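Local coordinates for protein ORF34P2 (Lactococcus phage p2, PDB 2WKD) that binds single-stranded DNA, probably with nanomolar affinity and no sequence specificity, as a phage SSB of the OB-fold clan, at residues P51-M56 against V84-I89. The protein carries 2 engineered substitutions. Sequence-based numbering, arbitrary orientation.
Sequences PDFIQM and VEKVFI. Engineered in segment 51-56: Met56 (natural residue Leu).
Pro51, Phe53 and Ile54 set a type I beta turn against Val84 and Lys86 of strand 77-87, in an OB-clan fold where this strand runs between strands 59-68 and 45-49. The turn, in the loop between strands 45-49 and 59-68, is closed by a bond from Ile54 N to Pro51 O (3.2 Å).

The direct contacts are apolar. Pro51 brings the CD edge of its ring to Val84, with CD 3.6 Å from Val84 CB and 3.7 Å from Val84 CG1. The rim of the Phe53 ring meets Lys86: CE1 lies 3.7 Å from Lys86 CB, which sits near the ring plane, so the aliphatic part of Lys86 meets the ring at its edge. With chi1 at 79°, Phe53 CG is tucked between the backbone N and the carbonyl carbon, which brings the ring back over its neighbour; Ile54 CG1 lies 4.0 Å above one face, toward the rim. Ile54, which also packs on Val60, reaches Lys86 CB with CD1 at 4.1 Å.

Polar linkage is indirect, since no direct hydrogen bond joins the segments. Lys86 CG lies anti to the backbone N (chi1 -173°) and the chain stays extended beyond it, carrying NZ beyond the Phe53 edge; NZ also forms a long, weak ion pair with Asp58 OD2. A water completes the link, donating to Phe53 O at 2.7 Å and accepting from Lys86 NZ at 3.0 Å.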
loop_
_atom_site.group_PDB
_atom_site.type_symbol
_atom_site.label_atom_id
_atom_site.label_comp_id
_atom_site.label_asym_id
_atom_site.label_seq_id
_atom_site.Cartn_x
_atom_site.Cartn_y
_atom_site.Cartn_z
ATOM N N PRO A 51 -15.867 -2.449 10.677
ATOM C CA PRO A 51 -17.300 -2.171 10.849
ATOM C C PRO A 51 -17.953 -3.221 11.760
ATOM O O PRO A 51 -17.448 -4.341 11.873
ATOM C CB PRO A 51 -17.883 -2.269 9.429
ATOM C CG PRO A 51 -16.781 -2.706 8.523
ATOM C CD PRO A 51 -15.468 -2.592 9.262
ATOM N N ASP A 52 -19.076 -2.867 12.381
ATOM C CA ASP A 52 -19.715 -3.729 13.388
ATOM C C ASP A 52 -20.131 -5.098 12.853
ATOM O O ASP A 52 -20.128 -6.059 13.596
ATOM C CB ASP A 52 -20.928 -3.043 14.023
ATOM C CG ASP A 52 -20.553 -1.838 14.890
ATOM O OD1 ASP A 52 -19.359 -1.650 15.225
ATOM O OD2 ASP A 52 -21.480 -1.069 15.245
ATOM N N PHE A 53 -20.479 -5.192 11.570
ATOM C CA PHE A 53 -20.992 -6.462 11.027
ATOM C C PHE A 53 -19.913 -7.546 10.829
ATOM O O PHE A 53 -20.233 -8.736 10.736
ATOM C CB PHE A 53 -21.741 -6.219 9.716
ATOM C CG PHE A 53 -20.837 -6.038 8.534
ATOM C CD1 PHE A 53 -20.492 -7.129 7.741
ATOM C CD2 PHE A 53 -20.325 -4.782 8.214
ATOM C CE1 PHE A 53 -19.655 -6.963 6.651
ATOM C CE2 PHE A 53 -19.492 -4.611 7.125
ATOM C CZ PHE A 53 -19.153 -5.698 6.347
ATOM N N ILE A 54 -18.647 -7.133 10.757
ATOM C CA ILE A 54 -17.536 -8.062 10.593
ATOM C C ILE A 54 -17.451 -9.010 11.777
ATOM O O ILE A 54 -17.583 -8.585 12.912
ATOM C CB ILE A 54 -16.188 -7.304 10.363
ATOM C CG1 ILE A 54 -16.200 -6.599 8.995
ATOM C CG2 ILE A 54 -14.995 -8.245 10.447
ATOM C CD1 ILE A 54 -16.375 -7.541 7.803
ATOM N N GLN A 55 -17.232 -10.293 11.487
ATOM C CA GLN A 55 -17.113 -11.343 12.500
ATOM C C GLN A 55 -15.768 -12.067 12.426
ATOM O O GLN A 55 -15.147 -12.129 11.372
ATOM C CB GLN A 55 -18.259 -12.345 12.346
ATOM C CG GLN A 55 -19.597 -11.776 12.817
ATOM C CD GLN A 55 -20.589 -12.849 13.176
ATOM O OE1 GLN A 55 -21.228 -13.439 12.299
ATOM N NE2 GLN A 55 -20.737 -13.112 14.481
HETATM N N MSE A 56 -15.313 -12.602 13.555
HETATM C CA MSE A 56 -14.107 -13.427 13.576
HETATM C C MSE A 56 -14.245 -14.549 12.553
HETATM O O MSE A 56 -15.265 -15.245 12.512
HETATM C CB MSE A 56 -13.845 -13.998 14.973
HETATM C CG MSE A 56 -13.658 -12.941 16.071
HETATM SE SE MSE A 56 -12.077 -11.839 15.749
HETATM C CE MSE A 56 -10.734 -13.046 16.472
ATOM N N VAL A 84 -13.624 -0.847 4.350
ATOM C CA VAL A 84 -13.514 -2.257 4.717
ATOM C C VAL A 84 -14.679 -3.000 4.071
ATOM O O VAL A 84 -15.839 -2.633 4.260
ATOM C CB VAL A 84 -13.459 -2.493 6.271
ATOM C CG1 VAL A 84 -13.270 -3.987 6.600
ATOM C CG2 VAL A 84 -12.330 -1.677 6.922
ATOM N N GLU A 85 -14.357 -4.032 3.297
ATOM C CA GLU A 85 -15.359 -4.841 2.606
ATOM C C GLU A 85 -15.210 -6.284 3.026
ATOM O O GLU A 85 -14.094 -6.797 3.120
ATOM C CB GLU A 85 -15.205 -4.735 1.081
ATOM C CG GLU A 85 -15.622 -3.381 0.507
ATOM C CD GLU A 85 -15.305 -3.224 -0.976
ATOM O OE1 GLU A 85 -14.109 -3.222 -1.334
ATOM O OE2 GLU A 85 -16.254 -3.083 -1.779
ATOM N N LYS A 86 -16.340 -6.932 3.287
ATOM C CA LYS A 86 -16.367 -8.374 3.490
ATOM C C LYS A 86 -16.195 -9.072 2.127
ATOM O O LYS A 86 -16.853 -8.700 1.170
ATOM C CB LYS A 86 -17.696 -8.798 4.128
ATOM C CG LYS A 86 -17.742 -10.260 4.536
ATOM C CD LYS A 86 -18.964 -10.560 5.394
ATOM C CE LYS A 86 -19.072 -12.057 5.682
ATOM N NZ LYS A 86 -20.306 -12.389 6.455
ATOM N N VAL A 87 -15.326 -10.082 2.073
ATOM C CA VAL A 87 -15.085 -10.888 0.864
ATOM C C VAL A 87 -15.768 -12.243 0.994
ATOM O O VAL A 87 -15.686 -12.886 2.045
ATOM C CB VAL A 87 -13.567 -11.117 0.635
ATOM C CG1 VAL A 87 -13.315 -11.994 -0.623
ATOM C CG2 VAL A 87 -12.839 -9.797 0.516
ATOM N N PHE A 88 -16.430 -12.690 -0.067
ATOM C CA PHE A 88 -17.152 -13.969 -0.030
ATOM C C PHE A 88 -16.485 -15.067 -0.853
ATOM O O PHE A 88 -15.997 -14.811 -1.953
ATOM C CB PHE A 88 -18.606 -13.780 -0.461
ATOM C CG PHE A 88 -19.375 -12.875 0.446
ATOM C CD1 PHE A 88 -20.123 -13.402 1.498
ATOM C CD2 PHE A 88 -19.332 -11.487 0.271
ATOM C CE1 PHE A 88 -20.824 -12.558 2.364
ATOM C CE2 PHE A 88 -20.031 -10.632 1.140
ATOM C CZ PHE A 88 -20.782 -11.176 2.187
ATOM N N ILE A 89 -16.483 -16.282 -0.303
ATOM C CA ILE A 89 -15.932 -17.475 -0.965
ATOM C C ILE A 89 -17.014 -18.528 -1.187
ATOM O O ILE A 89 -17.941 -18.324 -1.968
ATOM C CB ILE A 89 -14.771 -18.111 -0.150
ATOM C CG1 ILE A 89 -13.537 -17.192 -0.119
ATOM C CG2 ILE A 89 -14.407 -19.476 -0.720
ATOM C CD1 ILE A 89 -13.502 -16.171 1.043
HETATM O O HOH W 1 -19.828 -10.751 8.940
#